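Local coordinates for flap endonuclease 1 (Methanocaldococcus jannaschii, PDB 1A76), which cuts 5' flaps from DNA as a structure-specific, magnesium-dependent endonuclease and 5'-3' exonuclease in replication and repair, at residues I14-L19 / I66-N71; Y33-S38 / N187-K192. All blocks are in the same frame, centred on the assembly; numbering follows the deposited sequence.

Contact 1: residues I14-L19 / I66-N71; sequences ISFEDL and IHLLEN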
loop_
_atom_site.group_PDB
_atom_site.type_symbol
_atom_site.label_atom_id
_atom_site.label_comp_id
_atom_site.label_asym_id
_atom_site.label_seq_id
_atom_site.Cartn_x
_atom_site.Cartn_y
_atom_site.Cartn_z
ATOM N N ILE A 14 -16.323 -11.147 1.859
ATOM C CA ILE A 14 -16.140 -12.179 0.850
ATOM C C ILE A 14 -15.331 -13.311 1.481
ATOM O O ILE A 14 -14.409 -13.062 2.253
ATOM C CB ILE A 14 -15.404 -11.633 -0.423
ATOM C CG1 ILE A 14 -15.431 -12.696 -1.527
ATOM C CG2 ILE A 14 -13.959 -11.232 -0.086
ATOM C CD1 ILE A 14 -15.082 -12.181 -2.924
ATOM N N SER A 15 -15.674 -14.561 1.179
ATOM C CA SER A 15 -14.908 -15.656 1.761
ATOM C C SER A 15 -13.587 -15.855 1.010
ATOM O O SER A 15 -13.438 -15.414 -0.128
ATOM C CB SER A 15 -15.711 -16.949 1.722
ATOM O OG SER A 15 -15.955 -17.330 0.380
ATOM N N PHE A 16 -12.626 -16.505 1.656
ATOM C CA PHE A 16 -11.342 -16.781 1.019
ATOM C C PHE A 16 -11.584 -17.681 -0.192
ATOM O O PHE A 16 -10.873 -17.607 -1.194
ATOM C CB PHE A 16 -10.408 -17.481 2.014
ATOM C CG PHE A 16 -8.947 -17.233 1.770
ATOM C CD1 PHE A 16 -8.502 -16.027 1.248
ATOM C CD2 PHE A 16 -8.012 -18.217 2.072
ATOM C CE1 PHE A 16 -7.145 -15.803 1.031
ATOM C CE2 PHE A 16 -6.653 -18.009 1.860
ATOM C CZ PHE A 16 -6.217 -16.800 1.338
ATOM N N GLU A 17 -12.608 -18.522 -0.104
ATOM C CA GLU A 17 -12.930 -19.435 -1.195
ATOM C C GLU A 17 -13.341 -18.716 -2.477
ATOM O O GLU A 17 -12.903 -19.079 -3.567
ATOM C CB GLU A 17 -14.057 -20.387 -0.779
ATOM C CG GLU A 17 -14.493 -21.354 -1.876
ATOM C CD GLU A 17 -15.841 -20.998 -2.479
ATOM O OE1 GLU A 17 -16.878 -21.283 -1.838
ATOM O OE2 GLU A 17 -15.864 -20.436 -3.599
ATOM N N ASP A 18 -14.188 -17.702 -2.345
ATOM C CA ASP A 18 -14.656 -16.970 -3.512
ATOM C C ASP A 18 -13.573 -16.057 -4.084
ATOM O O ASP A 18 -13.784 -15.373 -5.076
ATOM C CB ASP A 18 -15.915 -16.164 -3.165
ATOM C CG ASP A 18 -17.141 -17.054 -2.950
ATOM O OD1 ASP A 18 -17.071 -18.261 -3.258
ATOM O OD2 ASP A 18 -18.175 -16.549 -2.468
ATOM N N LEU A 19 -12.411 -16.061 -3.449
ATOM C CA LEU A 19 -11.276 -15.257 -3.890
ATOM C C LEU A 19 -10.305 -16.183 -4.641
ATOM O O LEU A 19 -9.313 -15.737 -5.228
ATOM C CB LEU A 19 -10.586 -14.663 -2.663
ATOM C CG LEU A 19 -10.474 -13.160 -2.407
ATOM C CD1 LEU A 19 -11.448 -12.391 -3.254
ATOM C CD2 LEU A 19 -10.680 -12.897 -0.912
ATOM N N ILE A 66 2.556 -17.007 0.884
ATOM C CA ILE A 66 2.333 -18.441 0.668
ATOM C C ILE A 66 0.878 -18.786 0.986
ATOM O O ILE A 66 0.248 -19.574 0.278
ATOM C CB ILE A 66 3.284 -19.316 1.549
ATOM C CG1 ILE A 66 4.726 -19.186 1.051
ATOM C CG2 ILE A 66 2.880 -20.793 1.466
ATOM C CD1 ILE A 66 5.770 -19.879 1.943
ATOM N N HIS A 67 0.346 -18.175 2.041
ATOM C CA HIS A 67 -1.034 -18.396 2.470
ATOM C C HIS A 67 -1.984 -18.093 1.298
ATOM O O HIS A 67 -2.933 -18.833 1.033
ATOM C CB HIS A 67 -1.317 -17.488 3.683
ATOM C CG HIS A 67 -2.763 -17.381 4.058
ATOM N ND1 HIS A 67 -3.496 -18.448 4.530
ATOM C CD2 HIS A 67 -3.600 -16.314 4.077
ATOM C CE1 HIS A 67 -4.720 -18.045 4.825
ATOM N NE2 HIS A 67 -4.808 -16.752 4.558
ATOM N N LEU A 68 -1.694 -17.005 0.594
ATOM C CA LEU A 68 -2.473 -16.568 -0.561
ATOM C C LEU A 68 -2.354 -17.568 -1.723
ATOM O O LEU A 68 -3.353 -17.952 -2.337
ATOM C CB LEU A 68 -1.974 -15.189 -1.019
ATOM C CG LEU A 68 -2.817 -13.924 -0.793
ATOM C CD1 LEU A 68 -3.610 -14.011 0.487
ATOM C CD2 LEU A 68 -1.893 -12.710 -0.784
ATOM N N LEU A 69 -1.128 -17.994 -2.015
ATOM C CA LEU A 69 -0.888 -18.938 -3.110
ATOM C C LEU A 69 -1.491 -20.320 -2.872
ATOM O O LEU A 69 -1.820 -21.036 -3.828
ATOM C CB LEU A 69 0.611 -19.074 -3.365
ATOM C CG LEU A 69 1.267 -17.921 -4.125
ATOM C CD1 LEU A 69 2.777 -18.104 -4.094
ATOM C CD2 LEU A 69 0.745 -17.872 -5.566
ATOM N N GLU A 70 -1.623 -20.705 -1.609
ATOM C CA GLU A 70 -2.207 -21.996 -1.278
ATOM C C GLU A 70 -3.686 -21.976 -1.658
ATOM O O GLU A 70 -4.305 -23.026 -1.844
ATOM C CB GLU A 70 -2.068 -22.275 0.216
ATOM C CG GLU A 70 -0.763 -22.957 0.609
ATOM C CD GLU A 70 -0.595 -23.079 2.114
ATOM O OE1 GLU A 70 -0.930 -22.111 2.834
ATOM O OE2 GLU A 70 -0.127 -24.143 2.576
ATOM N N ASN A 71 -4.246 -20.772 -1.765
ATOM C CA ASN A 71 -5.649 -20.601 -2.126
ATOM C C ASN A 71 -5.801 -20.099 -3.552
ATOM O O ASN A 71 -6.779 -19.437 -3.882
ATOM C CB ASN A 71 -6.332 -19.616 -1.180
ATOM C CG ASN A 71 -7.699 -20.089 -0.750
ATOM O OD1 ASN A 71 -7.930 -20.367 0.429
ATOM N ND2 ASN A 71 -8.619 -20.196 -1.708
#
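In the N-domain of this PIN-fold nuclease, the loop between strands 12-13 and 23-27 rests on the last turn of helix 56-70, where the ring of Phe16 meets His67, Leu68 and Asn71. The Phe16 side chain leaves the loop toward the helix. With CG anti to the backbone N (chi1 -152°), the ring extends away from its own turn. Its far end lies over one face of the His67 imidazole. The two planes are near parallel, 15° apart, with centroids 4.7 Å from each other, but the rings are slid so that they barely overlap. The nearest atoms are Phe16 CE2 and His67 NE2, at 3.5 Å. Leu68 CD1 sits at the edge of the Phe16 ring, near its plane, 3.9 Å from CZ. Asn71, at the C-terminal end of its segment, brings its CB to 3.5 Å from Phe16 CE2. Its amide plane is turned 62° from the ring. The placing of OD1 against the ring is doubtful, because the model puts them too close.

Within the loop, Asp18 N donates to Ser15 OG over 3.3 Å, an ST motif, and Leu19 N donates to Phe16 O. Ile73 also touches Phe16. Across the contact, one phenyl ring is set against an imidazole, a leucine methyl and the Asn71 side chain. The contact thus rests on shape and dispersion, not on directed polar bonds.

Contact 2: residues Y33-S38 / N187-K192; sequences YQFLTS and NLTTTK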
loop_
_atom_site.group_PDB
_atom_site.type_symbol
_atom_site.label_atom_id
_atom_site.label_comp_id
_atom_site.label_asym_id
_atom_site.label_seq_id
_atom_site.Cartn_x
_atom_site.Cartn_y
_atom_site.Cartn_z
ATOM N N TYR A 33 3.531 -2.004 6.572
ATOM C CA TYR A 33 3.172 -1.265 7.772
ATOM C C TYR A 33 2.200 -2.126 8.577
ATOM O O TYR A 33 2.303 -2.218 9.799
ATOM C CB TYR A 33 2.528 0.069 7.392
ATOM C CG TYR A 33 3.511 1.128 6.935
ATOM C CD1 TYR A 33 4.482 1.634 7.800
ATOM C CD2 TYR A 33 3.439 1.661 5.644
ATOM C CE1 TYR A 33 5.357 2.655 7.385
ATOM C CE2 TYR A 33 4.300 2.670 5.222
ATOM C CZ TYR A 33 5.255 3.166 6.093
ATOM O OH TYR A 33 6.102 4.169 5.654
ATOM N N GLN A 34 1.279 -2.786 7.878
ATOM C CA GLN A 34 0.297 -3.662 8.514
ATOM C C GLN A 34 0.961 -4.806 9.281
ATOM O O GLN A 34 0.565 -5.107 10.402
ATOM C CB GLN A 34 -0.664 -4.232 7.464
ATOM C CG GLN A 34 -1.862 -4.958 8.046
ATOM C CD GLN A 34 -2.633 -4.104 9.037
ATOM O OE1 GLN A 34 -3.071 -2.995 8.713
ATOM N NE2 GLN A 34 -2.797 -4.614 10.253
ATOM N N PHE A 35 1.964 -5.436 8.672
ATOM C CA PHE A 35 2.695 -6.542 9.303
ATOM C C PHE A 35 3.411 -6.050 10.547
ATOM O O PHE A 35 3.440 -6.734 11.564
ATOM C CB PHE A 35 3.752 -7.137 8.348
ATOM C CG PHE A 35 3.173 -7.831 7.134
ATOM C CD1 PHE A 35 1.875 -8.339 7.144
ATOM C CD2 PHE A 35 3.928 -7.941 5.965
ATOM C CE1 PHE A 35 1.342 -8.946 6.000
ATOM C CE2 PHE A 35 3.409 -8.539 4.818
ATOM C CZ PHE A 35 2.115 -9.042 4.832
ATOM N N LEU A 36 3.998 -4.860 10.443
ATOM C CA LEU A 36 4.741 -4.266 11.539
ATOM C C LEU A 36 3.860 -3.998 12.747
ATOM O O LEU A 36 4.307 -4.172 13.881
ATOM C CB LEU A 36 5.406 -2.956 11.093
ATOM C CG LEU A 36 6.758 -3.080 10.384
ATOM C CD1 LEU A 36 7.121 -1.790 9.665
ATOM C CD2 LEU A 36 7.815 -3.428 11.420
ATOM N N THR A 37 2.620 -3.574 12.521
ATOM C CA THR A 37 1.756 -3.295 13.654
ATOM C C THR A 37 0.974 -4.496 14.179
ATOM O O THR A 37 0.626 -4.508 15.355
ATOM C CB THR A 37 0.769 -2.083 13.386
ATOM O OG1 THR A 37 -0.588 -2.531 13.446
ATOM C CG2 THR A 37 1.031 -1.418 12.051
ATOM N N SER A 38 0.730 -5.514 13.346
ATOM C CA SER A 38 -0.033 -6.687 13.798
ATOM C C SER A 38 0.760 -7.974 14.050
ATOM O O SER A 38 0.287 -8.867 14.757
ATOM C CB SER A 38 -1.189 -6.984 12.829
ATOM O OG SER A 38 -0.733 -7.207 11.506
ATOM N N ASN A 187 -8.457 -6.795 4.546
ATOM C CA ASN A 187 -8.321 -7.886 5.514
ATOM C C ASN A 187 -7.746 -9.202 5.033
ATOM O O ASN A 187 -8.222 -10.274 5.425
ATOM C CB ASN A 187 -9.651 -8.151 6.208
ATOM C CG ASN A 187 -10.181 -6.921 6.883
ATOM O OD1 ASN A 187 -9.409 -6.111 7.384
ATOM N ND2 ASN A 187 -11.493 -6.759 6.887
ATOM N N LEU A 188 -6.729 -9.125 4.182
ATOM C CA LEU A 188 -6.037 -10.323 3.722
ATOM C C LEU A 188 -4.669 -10.271 4.409
ATOM O O LEU A 188 -4.158 -11.297 4.853
ATOM C CB LEU A 188 -5.871 -10.339 2.192
ATOM C CG LEU A 188 -7.096 -10.709 1.347
ATOM C CD1 LEU A 188 -6.716 -10.753 -0.135
ATOM C CD2 LEU A 188 -7.653 -12.075 1.782
ATOM N N THR A 189 -4.097 -9.068 4.522
ATOM C CA THR A 189 -2.790 -8.891 5.169
ATOM C C THR A 189 -2.892 -8.962 6.699
ATOM O O THR A 189 -1.888 -9.107 7.403
ATOM C CB THR A 189 -2.125 -7.553 4.764
ATOM O OG1 THR A 189 -3.023 -6.462 4.998
ATOM C CG2 THR A 189 -1.739 -7.581 3.298
ATOM N N THR A 190 -4.119 -8.844 7.189
ATOM C CA THR A 190 -4.453 -8.939 8.607
ATOM C C THR A 190 -5.829 -9.576 8.542
ATOM O O THR A 190 -6.725 -9.059 7.873
ATOM C CB THR A 190 -4.591 -7.577 9.301
ATOM O OG1 THR A 190 -4.777 -6.541 8.326
ATOM C CG2 THR A 190 -3.369 -7.301 10.129
ATOM N N THR A 191 -6.001 -10.686 9.241
ATOM C CA THR A 191 -7.251 -11.406 9.179
ATOM C C THR A 191 -8.157 -11.345 10.404
ATOM O O THR A 191 -9.010 -12.224 10.591
ATOM C CB THR A 191 -6.948 -12.860 8.847
ATOM O OG1 THR A 191 -6.142 -13.410 9.885
ATOM C CG2 THR A 191 -6.173 -12.951 7.540
ATOM N N LYS A 192 -7.985 -10.315 11.232
ATOM C CA LYS A 192 -8.814 -10.160 12.424
ATOM C C LYS A 192 -10.280 -10.230 12.012
ATOM O O LYS A 192 -11.104 -10.854 12.685
ATOM C CB LYS A 192 -8.538 -8.815 13.095
ATOM C CG LYS A 192 -9.520 -8.463 14.198
ATOM C CD LYS A 192 -9.045 -8.992 15.543
ATOM C CE LYS A 192 -9.392 -8.032 16.668
ATOM N NZ LYS A 192 -8.217 -7.779 17.539
HETATM O O HOH W 1 -0.652 -9.169 9.664
#
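Thr189 touches both Gln34 and Phe35 on helix 28-38. Its OG1 lies 3.6 Å from Gln34 CG. Its carbonyl O meets the edge of the Phe35 ring, in the ring plane, 3.5 Å from CE1. The same O accepts a hydrogen bond of 2.6 Å from a water. That water also donates to Ser38 OG, over 2.7 Å, and so bridges loop and helix. Ser38 OG in turn donates to Gln34 O at 2.7 Å, from above the carbonyl plane. Ser38 N reaches this O from the opposite face, so two donors of one residue grip it.

Thr190 comes next. Its side chain and that of Gln34 approach from opposite directions, with Thr190 OG1 3.3 Å from Gln34 CG. Gln34 leaves the helix with CG anti to the backbone N (chi1 -170°) and then bends at chi2 (54°), which lays its amide beside Thr190. The approach of NE2 to the threonine methyl is too close to be trusted. Thr190 CG2 also packs tightly on Ser38 CB, at 3.5 Å. Cutting Gln34 back to an alanine removes CG and the amide, and is likely to open a gap beside Thr190 OG1 and lose the CG contact with Thr189 OG1.

Gln172 touches both Gln34 and Thr189. Helix 56-70 packs against Phe35 through Val61 and Lys64. The loop between strands 183-186 and 196-199 thus meets the C-terminal half of helix 28-38, joining I-domain to N-domain.

The centres of contacts 1 and 2 are 16 Å apart. Their segments alternate along the chain: 14-19, 33-38, 66-71, then 187-192. Contact 1 stays within the N-domain near the surface. Contact 2 is partly buried and ties the N-domain to the I-domain. Helices 28-38 and 56-70 follow each other and carry one segment of each contact. The two loops adjoin strands of the same mixed sheet. Asp27, predicted to bind magnesium, has its side chain about 8 Å from that of Thr189 and about 11 Å from that of Leu68. Leu188 CD2 packs 3.8 Å from Phe16 CE1, which brings contact 1 against the loop that joins the domains in contact 2.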